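Local coordinates for hypothetical protein (Legionella pneumophila subsp. pneumophila, PDB 2IM9) that is of unknown function but probably acts as a cell-wall amidase, having an N-acetylmuramoyl-L-alanine amidase-like domain of the papain-like peptidase clan, at residues M53-I57 with V317-P322; D153-I158 with V219-P223; K183-I188 with R201-K206; L71-G75 with F85-R89. All blocks are in the same frame, centred on the assembly; numbering follows the deposited sequence.

Interaction 1 of 4, residues M53-I57 with V317-P322; sequences MADRI and VLPEKP
Met53 reaches from the first turn of helix 53-63 onto segment 317-322, the end of strand 311-317 and the loop after it. Its CG stands anti to the backbone N (chi1 -173°), which sets Met53 CG 4.0 Å from Val317 CG1; bends at the next two torsions then bring Met53 CE onto the Lys321-Pro322 peptide, 3.7 Å from Pro322 N. One turn on, Ile57 CD1 meets the other branch of the valine, Val317 CG2, at 3.8 Å. Pro322 ends the tight part: its CG sits over the centre of one guanidinium face of Arg56, 3.6 Å from Arg56 CZ. Arg56 NE donates to the carbonyl of Ala106, in helix 95-107, which also packs against Met53 and Ile57. The solvent side is looser. Glu320 and Lys321 turn their side chains outward, and a single water bridges the backbones there, accepting from Met53 N at 2.9 Å and donating to Glu320 O at 2.7 Å. The contact is thus apolar at its centre, with one water-mediated link between a helix-start NH and a loop carbonyl, and the arginine lends a flat face to the packing while its NE serves helix 95-107.

Interaction 2 of 4, residues D153-I158 with V219-P223; sequences DITFSI and VPYIP
Pro220 on strand 214-223 is gripped by three side chains at the end of strand 151-153 and in the turn that follows. Asp153 OD2 lies 3.3 Å from Pro220 CD, Thr155 CB abuts Pro220 CB, and Phe156 CE1 approaches that same Pro220 CB to 3.6 Å, the aromatic side chain crossing the pyrrolidine at about a right angle. Two residues along the strand, Ile222 takes up the other half of the contact. Thr155 CG2 touches Ile222 CG1 at 3.7 Å as the two side chains run past each other in opposite directions, and Ile222 CD1 packs on Ile158 CD1, also at 3.7 Å. An Asx turn fixes Asp153 and Thr155: Asp153 OD1 accepts from Thr155 N (2.9 Å), nearly in line with its own C-O bond, and from Thr155 OG1 (2.7 Å) on the syn side, 25° out of the carboxylate plane. Strand 311-317 supplies the next shell, where Asn313 ND2 donates to both Asp153 OD2 and Pro220 O, and Ile314 N donates to Thr155 OG1. The direct contact is therefore essentially van der Waals, and a polar link between the two segments runs through Asn313.

Interaction 3 of 4, residues K183-I188 with R201-K206; sequences KTIDTI and RLVELK
With CG anti to the backbone N (chi1 -172°), Leu202 projects from helix 195-209 so that both its methyls lie against the chain at 183-185, and Lys206, extended beyond CG, reaches the same chain one turn later. Leu202 CD2 rests on the Thr184-Ile185 peptide, 3.5 Å from Thr184 C, and Leu202 CD1 lies 3.7 Å from Thr184 O. Beside it Lys206 NZ donates to Lys183 O at 3.0 Å, the nitrogen standing 19° out of the plane of that carbonyl, and makes a second bond to the carbonyl of Asn181 at the end of helix 176-181. The other flank is apolar. Ile188 CG1 lies 4.1 Å from Leu202 CB, and Thr187 CG2 meets Leu205 CD2 at 3.8 Å, the latter two side chains at about a right angle. Within the loop, Thr184 OG1 accepts from Asp186 N in an ST turn at the start of the 3-10 segment 185-187. The aliphatic part of Lys183 passes Leu202, but its ammonium turns elsewhere, to the hydroxyl of Tyr130 and the ring of Trp179. Two backbone carbonyls therefore share the Lys206 ammonium, whose charge probably strengthens both bonds, while leucine and isoleucine packing joins the loop to the helix without any carboxylate across the contact.

Interaction 4 of 4, residues L71-G75 with F85-R89; sequences LGSLG and FPRYR
Arg89 and Ser73 form one of the two hydrogen bonds that join these loops. Arg89 NH1 donates to Ser73 O at 2.9 Å with an angle of 161° at the hydrogen; the oxygen lies in the guanidinium plane and is met on a lone pair, in its own carbonyl plane. Arg89 CG occupies the position between the backbone N and the carbonyl carbon (chi1 66°), and a bend at chi3 brings the guanidinium round to this oxygen, while Arg89 NE makes a salt bridge with Asp91. The second bond joins the backbones, Gly75 N to Pro86 O at 2.9 Å, and is equally straight at the hydrogen, but here the donor stands well above the carbonyl plane. Pro86 O also receives a CA-H...O contact from Leu74 CA at 3.2 Å. Around these bonds, Ser73 O meets the Phe85 ring at its edge, 3.4 Å from Phe85 CD2. Leu74 completes the packing by laying its two methyls along the other chain: Leu74 CD2 lies 3.5 Å from Tyr88 CA and 3.8 Å from Arg89 CD, and Leu74 CD1 is 3.5 Å from Arg87 O. The backbones come close where Phe85 passes Gly75, their CA atoms 4.2 Å apart. Arg189 NH1 hydrogen-bonds to Gly72 O, and Arg189 also makes a cation-pi contact with the Phe85 ring. Both loops belong to the connection between helices 53-63 and 95-107. Pro86, Tyr88 and Arg89 pack on helix 27-45, whose Glu31 forms a salt bridge with Arg87. Ser73 and Leu74 touch Thr97 of helix 95-107, and helix 111-122 lies against Leu74 and Tyr88.

How the interactions relate
Along the chain, interaction 1 closes the widest loop and encloses the others: interaction 4 comes first within it, followed by interaction 2, which in turn encloses interaction 3. Interactions 1 and 2 lie at one antiparallel sheet, the first at the end of strand 311-317 and the second on its neighbour 214-223, with centres about 20 Å apart. Interactions 3 (helix 195-209 and the loop before it) and 4 (the connection from helix 53-63 to 95-107) share one side of the chain's centre, about 17 Å apart. Helix 195-209 is followed in the chain by strand 214-223, and helix 95-107 borders interactions 1 and 4. Interaction 1 thus ties an early helix to the chain's late end, consistent with one compact fold.

Interaction 1 of 4, residues M53-I57 with V317-P322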
loop_
_atom_site.group_PDB
_atom_site.type_symbol
_atom_site.label_atom_id
_atom_site.label_comp_id
_atom_site.label_asym_id
_atom_site.label_seq_id
_atom_site.Cartn_x
_atom_site.Cartn_y
_atom_site.Cartn_z
ATOM N N MET A 53 12.829 -14.227 -1.360
ATOM C CA MET A 53 12.226 -12.901 -1.242
ATOM C C MET A 53 11.018 -12.953 -0.310
ATOM O O MET A 53 10.825 -12.039 0.482
ATOM C CB MET A 53 11.831 -12.326 -2.612
ATOM C CG MET A 53 11.354 -10.860 -2.559
ATOM S SD MET A 53 12.527 -9.643 -1.881
ATOM C CE MET A 53 13.928 -9.825 -2.991
ATOM N N ALA A 54 10.224 -14.026 -0.387
ATOM C CA ALA A 54 9.080 -14.167 0.521
ATOM C C ALA A 54 9.519 -14.204 1.994
ATOM O O ALA A 54 8.882 -13.592 2.866
ATOM C CB ALA A 54 8.249 -15.399 0.161
ATOM N N ASP A 55 10.628 -14.892 2.268
ATOM C CA ASP A 55 11.157 -14.955 3.629
ATOM C C ASP A 55 11.736 -13.615 4.075
ATOM O O ASP A 55 11.618 -13.255 5.239
ATOM C CB ASP A 55 12.195 -16.080 3.791
ATOM C CG ASP A 55 11.550 -17.487 3.872
ATOM O OD1 ASP A 55 10.314 -17.612 4.050
ATOM O OD2 ASP A 55 12.298 -18.482 3.765
ATOM N N ARG A 56 12.355 -12.881 3.156
ATOM C CA ARG A 56 12.790 -11.505 3.458
ATOM C C ARG A 56 11.600 -10.615 3.856
ATOM O O ARG A 56 11.632 -9.884 4.849
ATOM C CB ARG A 56 13.504 -10.913 2.246
ATOM C CG ARG A 56 14.915 -11.459 2.063
ATOM C CD ARG A 56 15.607 -10.846 0.848
ATOM N NE ARG A 56 15.856 -9.407 1.001
ATOM C CZ ARG A 56 16.950 -8.872 1.550
ATOM N NH1 ARG A 56 17.935 -9.647 2.032
ATOM N NH2 ARG A 56 17.065 -7.552 1.613
ATOM N N ILE A 57 10.552 -10.677 3.050
ATOM C CA ILE A 57 9.333 -9.907 3.330
ATOM C C ILE A 57 8.771 -10.310 4.682
ATOM O O ILE A 57 8.358 -9.459 5.445
ATOM C CB ILE A 57 8.269 -10.106 2.222
ATOM C CG1 ILE A 57 8.708 -9.434 0.924
ATOM C CG2 ILE A 57 6.846 -9.614 2.690
ATOM C CD1 ILE A 57 7.928 -9.880 -0.281
ATOM N N VAL A 317 5.466 -10.483 -5.389
ATOM C CA VAL A 317 6.657 -9.732 -5.752
ATOM C C VAL A 317 7.466 -10.620 -6.693
ATOM O O VAL A 317 7.688 -11.792 -6.394
ATOM C CB VAL A 317 7.489 -9.380 -4.505
ATOM C CG1 VAL A 317 8.867 -8.784 -4.887
ATOM C CG2 VAL A 317 6.714 -8.439 -3.601
ATOM N N LEU A 318 7.917 -10.055 -7.806
ATOM C CA LEU A 318 8.595 -10.852 -8.836
ATOM C C LEU A 318 10.111 -11.016 -8.644
ATOM O O LEU A 318 10.644 -12.129 -8.820
ATOM C CB LEU A 318 8.305 -10.276 -10.220
ATOM C CG LEU A 318 6.874 -10.383 -10.731
ATOM C CD1 LEU A 318 6.737 -9.585 -12.027
ATOM C CD2 LEU A 318 6.476 -11.849 -10.915
ATOM N N PRO A 319 10.830 -9.916 -8.350
ATOM C CA PRO A 319 12.280 -10.069 -8.162
ATOM C C PRO A 319 12.615 -11.166 -7.148
ATOM O O PRO A 319 12.001 -11.238 -6.076
ATOM C CB PRO A 319 12.708 -8.705 -7.639
ATOM C CG PRO A 319 11.714 -7.774 -8.207
ATOM C CD PRO A 319 10.416 -8.505 -8.220
ATOM N N GLU A 320 13.569 -12.025 -7.496
ATOM C CA GLU A 320 13.937 -13.164 -6.644
ATOM C C GLU A 320 15.020 -12.834 -5.626
ATOM O O GLU A 320 15.104 -13.464 -4.574
ATOM C CB GLU A 320 14.380 -14.364 -7.496
ATOM C CG GLU A 320 13.255 -14.941 -8.357
ATOM C CD GLU A 320 13.663 -16.181 -9.131
ATOM O OE1 GLU A 320 14.729 -16.164 -9.798
ATOM O OE2 GLU A 320 12.905 -17.175 -9.077
ATOM N N LYS A 321 15.860 -11.855 -5.943
ATOM C CA LYS A 321 16.942 -11.486 -5.038
ATOM C C LYS A 321 17.043 -9.972 -4.898
ATOM O O LYS A 321 16.649 -9.256 -5.800
ATOM C CB LYS A 321 18.274 -12.097 -5.509
ATOM C CG LYS A 321 18.829 -11.496 -6.776
ATOM C CD LYS A 321 20.170 -12.124 -7.141
ATOM C CE LYS A 321 21.042 -11.148 -7.936
ATOM N NZ LYS A 321 22.398 -11.736 -8.221
ATOM N N PRO A 322 17.554 -9.492 -3.754
ATOM C CA PRO A 322 17.658 -8.050 -3.562
ATOM C C PRO A 322 18.788 -7.442 -4.386
ATOM O O PRO A 322 19.684 -8.165 -4.849
ATOM C CB PRO A 322 17.922 -7.912 -2.065
ATOM C CG PRO A 322 18.560 -9.203 -1.658
ATOM C CD PRO A 322 18.021 -10.252 -2.577
HETATM O O HOH W 1 13.493 -15.512 -3.928
#

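Interaction 2 of 4, residues D153-I158 with V219-P223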
loop_
_atom_site.group_PDB
_atom_site.type_symbol
_atom_site.label_atom_id
_atom_site.label_comp_id
_atom_site.label_asym_id
_atom_site.label_seq_id
_atom_site.Cartn_x
_atom_site.Cartn_y
_atom_site.Cartn_z
ATOM N N ASP A 153 -0.151 -9.473 -10.526
ATOM C CA ASP A 153 -1.478 -9.764 -9.986
ATOM C C ASP A 153 -1.751 -11.239 -10.270
ATOM O O ASP A 153 -1.762 -11.667 -11.443
ATOM C CB ASP A 153 -2.517 -8.855 -10.663
ATOM C CG ASP A 153 -3.905 -8.933 -10.025
ATOM O OD1 ASP A 153 -4.317 -10.045 -9.626
ATOM O OD2 ASP A 153 -4.599 -7.887 -9.960
ATOM N N ILE A 154 -1.941 -12.015 -9.211
ATOM C CA ILE A 154 -2.234 -13.442 -9.352
ATOM C C ILE A 154 -3.649 -13.832 -8.912
ATOM O O ILE A 154 -3.958 -15.024 -8.792
ATOM C CB ILE A 154 -1.187 -14.311 -8.633
ATOM C CG1 ILE A 154 -1.209 -14.091 -7.115
ATOM C CG2 ILE A 154 0.209 -14.029 -9.209
ATOM C CD1 ILE A 154 -0.731 -15.311 -6.354
ATOM N N THR A 155 -4.513 -12.835 -8.710
ATOM C CA THR A 155 -5.880 -13.063 -8.223
ATOM C C THR A 155 -6.619 -14.157 -8.994
ATOM O O THR A 155 -7.196 -15.076 -8.387
ATOM C CB THR A 155 -6.690 -11.750 -8.242
ATOM O OG1 THR A 155 -5.919 -10.718 -7.590
ATOM C CG2 THR A 155 -8.035 -11.920 -7.538
ATOM N N PHE A 156 -6.583 -14.078 -10.326
ATOM C CA PHE A 156 -7.307 -15.071 -11.141
ATOM C C PHE A 156 -6.728 -16.489 -11.055
ATOM O O PHE A 156 -7.429 -17.454 -11.378
ATOM C CB PHE A 156 -7.393 -14.647 -12.612
ATOM C CG PHE A 156 -8.602 -13.815 -12.929
ATOM C CD1 PHE A 156 -8.548 -12.428 -12.855
ATOM C CD2 PHE A 156 -9.802 -14.428 -13.317
ATOM C CE1 PHE A 156 -9.680 -11.657 -13.154
ATOM C CE2 PHE A 156 -10.940 -13.665 -13.618
ATOM C CZ PHE A 156 -10.877 -12.282 -13.540
ATOM N N SER A 157 -5.462 -16.612 -10.661
ATOM C CA SER A 157 -4.815 -17.923 -10.558
ATOM C C SER A 157 -5.264 -18.708 -9.321
ATOM O O SER A 157 -4.885 -19.874 -9.139
ATOM C CB SER A 157 -3.296 -17.775 -10.537
ATOM O OG SER A 157 -2.864 -17.399 -9.239
ATOM N N ILE A 158 -6.052 -18.074 -8.466
ATOM C CA ILE A 158 -6.571 -18.747 -7.287
ATOM C C ILE A 158 -7.903 -19.347 -7.705
ATOM O O ILE A 158 -8.907 -18.649 -7.800
ATOM C CB ILE A 158 -6.666 -17.795 -6.086
ATOM C CG1 ILE A 158 -5.244 -17.370 -5.685
ATOM C CG2 ILE A 158 -7.381 -18.480 -4.901
ATOM C CD1 ILE A 158 -5.183 -16.132 -4.917
ATOM N N VAL A 219 -9.828 -3.992 -11.395
ATOM C CA VAL A 219 -9.135 -4.651 -10.294
ATOM C C VAL A 219 -9.736 -6.027 -10.064
ATOM O O VAL A 219 -10.870 -6.127 -9.576
ATOM C CB VAL A 219 -9.263 -3.848 -8.986
ATOM C CG1 VAL A 219 -8.514 -4.576 -7.844
ATOM C CG2 VAL A 219 -8.724 -2.397 -9.183
ATOM N N PRO A 220 -8.968 -7.092 -10.373
ATOM C CA PRO A 220 -9.516 -8.418 -10.075
ATOM C C PRO A 220 -9.713 -8.607 -8.577
ATOM O O PRO A 220 -8.926 -8.077 -7.769
ATOM C CB PRO A 220 -8.432 -9.371 -10.597
ATOM C CG PRO A 220 -7.698 -8.560 -11.639
ATOM C CD PRO A 220 -7.644 -7.189 -11.022
ATOM N N TYR A 221 -10.749 -9.343 -8.195
ATOM C CA TYR A 221 -10.897 -9.700 -6.774
ATOM C C TYR A 221 -11.590 -11.036 -6.624
ATOM O O TYR A 221 -12.449 -11.410 -7.448
ATOM C CB TYR A 221 -11.611 -8.603 -5.951
ATOM C CG TYR A 221 -13.097 -8.451 -6.226
ATOM C CD1 TYR A 221 -14.049 -9.025 -5.370
ATOM C CD2 TYR A 221 -13.559 -7.724 -7.330
ATOM C CE1 TYR A 221 -15.428 -8.876 -5.604
ATOM C CE2 TYR A 221 -14.955 -7.605 -7.587
ATOM C CZ TYR A 221 -15.862 -8.172 -6.717
ATOM O OH TYR A 221 -17.224 -8.031 -6.956
ATOM N N ILE A 222 -11.178 -11.760 -5.583
ATOM C CA ILE A 222 -11.862 -12.992 -5.207
ATOM C C ILE A 222 -12.974 -12.564 -4.271
ATOM O O ILE A 222 -12.714 -11.969 -3.221
ATOM C CB ILE A 222 -10.937 -13.944 -4.460
ATOM C CG1 ILE A 222 -9.723 -14.313 -5.319
ATOM C CG2 ILE A 222 -11.670 -15.252 -4.104
ATOM C CD1 ILE A 222 -8.678 -15.054 -4.527
ATOM N N PRO A 223 -14.226 -12.853 -4.648
ATOM C CA PRO A 223 -15.386 -12.413 -3.879
ATOM C C PRO A 223 -15.621 -13.228 -2.604
ATOM O O PRO A 223 -15.281 -14.419 -2.556
ATOM C CB PRO A 223 -16.541 -12.670 -4.848
ATOM C CG PRO A 223 -16.104 -13.794 -5.641
ATOM C CD PRO A 223 -14.632 -13.599 -5.855
#

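Interaction 3 of 4, residues K183-I188 with R201-K206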
loop_
_atom_site.group_PDB
_atom_site.type_symbol
_atom_site.label_atom_id
_atom_site.label_comp_id
_atom_site.label_asym_id
_atom_site.label_seq_id
_atom_site.Cartn_x
_atom_site.Cartn_y
_atom_site.Cartn_z
ATOM N N LYS A 183 -9.837 18.838 -2.143
ATOM C CA LYS A 183 -8.866 18.946 -1.055
ATOM C C LYS A 183 -9.001 20.211 -0.221
ATOM O O LYS A 183 -9.449 21.253 -0.705
ATOM C CB LYS A 183 -7.443 18.853 -1.594
ATOM C CG LYS A 183 -7.101 17.478 -2.118
ATOM C CD LYS A 183 -5.679 17.458 -2.681
ATOM C CE LYS A 183 -5.195 16.020 -2.965
ATOM N NZ LYS A 183 -5.280 15.153 -1.735
ATOM N N THR A 184 -8.593 20.091 1.034
ATOM C CA THR A 184 -8.571 21.228 1.954
ATOM C C THR A 184 -7.130 21.526 2.339
ATOM O O THR A 184 -6.214 20.823 1.925
ATOM C CB THR A 184 -9.351 20.924 3.246
ATOM O OG1 THR A 184 -8.671 19.906 3.981
ATOM C CG2 THR A 184 -10.780 20.462 2.937
ATOM N N ILE A 185 -6.942 22.544 3.176
ATOM C CA ILE A 185 -5.587 22.887 3.637
ATOM C C ILE A 185 -4.887 21.752 4.388
ATOM O O ILE A 185 -3.651 21.773 4.527
ATOM C CB ILE A 185 -5.561 24.202 4.452
ATOM C CG1 ILE A 185 -6.444 24.106 5.696
ATOM C CG2 ILE A 185 -5.961 25.383 3.558
ATOM C CD1 ILE A 185 -6.179 25.226 6.677
ATOM N N ASP A 186 -5.650 20.754 4.845
ATOM C CA ASP A 186 -5.078 19.585 5.548
ATOM C C ASP A 186 -4.114 18.792 4.661
ATOM O O ASP A 186 -3.249 18.073 5.149
ATOM C CB ASP A 186 -6.180 18.644 6.042
ATOM C CG ASP A 186 -6.822 19.120 7.333
ATOM O OD1 ASP A 186 -6.482 20.225 7.824
ATOM O OD2 ASP A 186 -7.688 18.370 7.832
ATOM N N THR A 187 -4.265 18.928 3.358
ATOM C CA THR A 187 -3.315 18.322 2.428
ATOM C C THR A 187 -1.925 18.940 2.528
ATOM O O THR A 187 -0.926 18.265 2.285
ATOM C CB THR A 187 -3.829 18.434 0.979
ATOM O OG1 THR A 187 -4.884 17.489 0.810
ATOM C CG2 THR A 187 -2.733 18.117 -0.029
ATOM N N ILE A 188 -1.876 20.226 2.864
ATOM C CA ILE A 188 -0.617 20.955 2.893
ATOM C C ILE A 188 -0.034 20.879 4.290
ATOM O O ILE A 188 -0.531 21.537 5.218
ATOM C CB ILE A 188 -0.804 22.445 2.486
ATOM C CG1 ILE A 188 -1.566 22.550 1.163
ATOM C CG2 ILE A 188 0.573 23.180 2.455
ATOM C CD1 ILE A 188 -0.816 21.991 -0.052
ATOM N N ARG A 201 -0.412 27.563 -1.337
ATOM C CA ARG A 201 0.128 26.350 -1.923
ATOM C C ARG A 201 -0.990 25.423 -2.360
ATOM O O ARG A 201 -0.844 24.742 -3.361
ATOM C CB ARG A 201 1.081 25.658 -0.955
ATOM C CG ARG A 201 2.356 26.464 -0.792
ATOM C CD ARG A 201 3.279 25.826 0.216
ATOM N NE ARG A 201 4.318 26.774 0.613
ATOM C CZ ARG A 201 5.516 26.426 1.071
ATOM N NH1 ARG A 201 5.858 25.144 1.183
ATOM N NH2 ARG A 201 6.385 27.374 1.420
ATOM N N LEU A 202 -2.094 25.394 -1.609
ATOM C CA LEU A 202 -3.244 24.573 -2.035
ATOM C C LEU A 202 -3.797 24.995 -3.405
ATOM O O LEU A 202 -4.048 24.145 -4.252
ATOM C CB LEU A 202 -4.351 24.584 -0.996
ATOM C CG LEU A 202 -5.488 23.594 -1.294
ATOM C CD1 LEU A 202 -5.013 22.139 -1.318
ATOM C CD2 LEU A 202 -6.622 23.853 -0.247
ATOM N N VAL A 203 -3.981 26.299 -3.635
ATOM C CA VAL A 203 -4.444 26.789 -4.950
ATOM C C VAL A 203 -3.474 26.376 -6.046
ATOM O O VAL A 203 -3.879 25.967 -7.140
ATOM C CB VAL A 203 -4.619 28.358 -4.966
ATOM C CG1 VAL A 203 -4.907 28.852 -6.385
ATOM C CG2 VAL A 203 -5.688 28.777 -3.978
ATOM N N GLU A 204 -2.186 26.472 -5.741
ATOM C CA GLU A 204 -1.141 26.098 -6.690
ATOM C C GLU A 204 -1.211 24.609 -7.044
ATOM O O GLU A 204 -1.151 24.214 -8.230
ATOM C CB GLU A 204 0.199 26.429 -6.067
ATOM C CG GLU A 204 1.404 26.146 -6.916
ATOM C CD GLU A 204 2.647 26.461 -6.117
ATOM O OE1 GLU A 204 3.017 27.652 -6.037
ATOM O OE2 GLU A 204 3.227 25.522 -5.524
ATOM N N LEU A 205 -1.349 23.791 -6.007
ATOM C CA LEU A 205 -1.466 22.354 -6.169
ATOM C C LEU A 205 -2.738 21.987 -6.943
ATOM O O LEU A 205 -2.715 21.114 -7.823
ATOM C CB LEU A 205 -1.481 21.670 -4.795
ATOM C CG LEU A 205 -1.521 20.135 -4.839
ATOM C CD1 LEU A 205 -0.315 19.539 -5.597
ATOM C CD2 LEU A 205 -1.695 19.566 -3.426
ATOM N N LYS A 206 -3.854 22.648 -6.626
ATOM C CA LYS A 206 -5.107 22.342 -7.335
ATOM C C LYS A 206 -5.045 22.718 -8.809
ATOM O O LYS A 206 -5.659 22.050 -9.672
ATOM C CB LYS A 206 -6.274 23.052 -6.671
ATOM C CG LYS A 206 -6.675 22.401 -5.363
ATOM C CD LYS A 206 -7.870 23.123 -4.784
ATOM C CE LYS A 206 -8.350 22.415 -3.532
ATOM N NZ LYS A 206 -9.608 23.034 -3.063
#

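Interaction 4 of 4, residues L71-G75 with F85-R89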
loop_
_atom_site.group_PDB
_atom_site.type_symbol
_atom_site.label_atom_id
_atom_site.label_comp_id
_atom_site.label_asym_id
_atom_site.label_seq_id
_atom_site.Cartn_x
_atom_site.Cartn_y
_atom_site.Cartn_z
ATOM N N LEU A 71 -1.604 7.960 10.561
ATOM C CA LEU A 71 -2.290 8.234 9.309
ATOM C C LEU A 71 -1.441 9.159 8.440
ATOM O O LEU A 71 -0.970 10.190 8.920
ATOM C CB LEU A 71 -3.629 8.903 9.587
ATOM C CG LEU A 71 -4.462 9.210 8.350
ATOM C CD1 LEU A 71 -4.809 7.933 7.592
ATOM C CD2 LEU A 71 -5.716 9.985 8.753
ATOM N N GLY A 72 -1.232 8.786 7.176
ATOM C CA GLY A 72 -0.453 9.636 6.252
ATOM C C GLY A 72 0.980 9.808 6.747
ATOM O O GLY A 72 1.465 10.923 6.918
ATOM N N SER A 73 1.653 8.690 6.987
ATOM C CA SER A 73 2.954 8.678 7.671
ATOM C C SER A 73 4.071 9.418 6.938
ATOM O O SER A 73 4.995 9.927 7.576
ATOM C CB SER A 73 3.405 7.235 7.901
ATOM O OG SER A 73 2.804 6.696 9.085
ATOM N N LEU A 74 4.008 9.423 5.604
ATOM C CA LEU A 74 5.115 9.928 4.775
ATOM C C LEU A 74 4.685 11.080 3.894
ATOM O O LEU A 74 3.509 11.186 3.506
ATOM C CB LEU A 74 5.669 8.800 3.882
ATOM C CG LEU A 74 6.211 7.577 4.639
ATOM C CD1 LEU A 74 6.847 6.544 3.680
ATOM C CD2 LEU A 74 7.235 8.034 5.664
ATOM N N GLY A 75 5.656 11.920 3.550
ATOM C CA GLY A 75 5.457 12.989 2.582
ATOM C C GLY A 75 6.625 13.059 1.605
ATOM O O GLY A 75 7.226 12.033 1.244
ATOM N N PHE A 85 6.170 15.993 5.522
ATOM C CA PHE A 85 6.370 14.778 6.310
ATOM C C PHE A 85 7.566 13.983 5.740
ATOM O O PHE A 85 7.947 14.177 4.566
ATOM C CB PHE A 85 5.094 13.932 6.315
ATOM C CG PHE A 85 4.223 14.149 7.525
ATOM C CD1 PHE A 85 3.860 15.445 7.927
ATOM C CD2 PHE A 85 3.802 13.067 8.292
ATOM C CE1 PHE A 85 3.071 15.656 9.049
ATOM C CE2 PHE A 85 2.991 13.269 9.431
ATOM C CZ PHE A 85 2.624 14.577 9.794
ATOM N N PRO A 86 8.170 13.111 6.566
ATOM C CA PRO A 86 9.420 12.457 6.173
ATOM C C PRO A 86 9.238 11.553 4.955
ATOM O O PRO A 86 8.141 11.043 4.701
ATOM C CB PRO A 86 9.797 11.598 7.385
ATOM C CG PRO A 86 8.631 11.621 8.307
ATOM C CD PRO A 86 7.693 12.708 7.906
ATOM N N ARG A 87 10.329 11.336 4.229
ATOM C CA ARG A 87 10.321 10.446 3.072
ATOM C C ARG A 87 10.253 8.965 3.437
ATOM O O ARG A 87 9.771 8.132 2.645
ATOM C CB ARG A 87 11.570 10.730 2.237
ATOM C CG ARG A 87 11.406 12.064 1.527
ATOM C CD ARG A 87 12.720 12.570 0.986
ATOM N NE ARG A 87 13.599 12.988 2.070
ATOM C CZ ARG A 87 14.800 13.501 1.877
ATOM N NH1 ARG A 87 15.242 13.636 0.624
ATOM N NH2 ARG A 87 15.529 13.875 2.927
ATOM N N TYR A 88 10.761 8.645 4.625
ATOM C CA TYR A 88 10.679 7.300 5.215
ATOM C C TYR A 88 10.901 7.428 6.727
ATOM O O TYR A 88 11.451 8.429 7.210
ATOM C CB TYR A 88 11.722 6.346 4.615
ATOM C CG TYR A 88 13.113 6.948 4.601
ATOM C CD1 TYR A 88 13.984 6.773 5.686
ATOM C CD2 TYR A 88 13.547 7.706 3.506
ATOM C CE1 TYR A 88 15.266 7.341 5.690
ATOM C CE2 TYR A 88 14.814 8.276 3.483
ATOM C CZ TYR A 88 15.670 8.094 4.579
ATOM O OH TYR A 88 16.922 8.662 4.553
ATOM N N ARG A 89 10.431 6.435 7.470
ATOM C CA ARG A 89 10.540 6.458 8.927
ATOM C C ARG A 89 10.361 5.067 9.492
ATOM O O ARG A 89 9.834 4.173 8.812
ATOM C CB ARG A 89 9.490 7.408 9.522
ATOM C CG ARG A 89 8.053 6.947 9.316
ATOM C CD ARG A 89 7.071 8.085 9.479
ATOM N NE ARG A 89 7.122 8.682 10.833
ATOM C CZ ARG A 89 6.421 9.755 11.213
ATOM N NH1 ARG A 89 5.623 10.383 10.361
ATOM N NH2 ARG A 89 6.539 10.227 12.466
#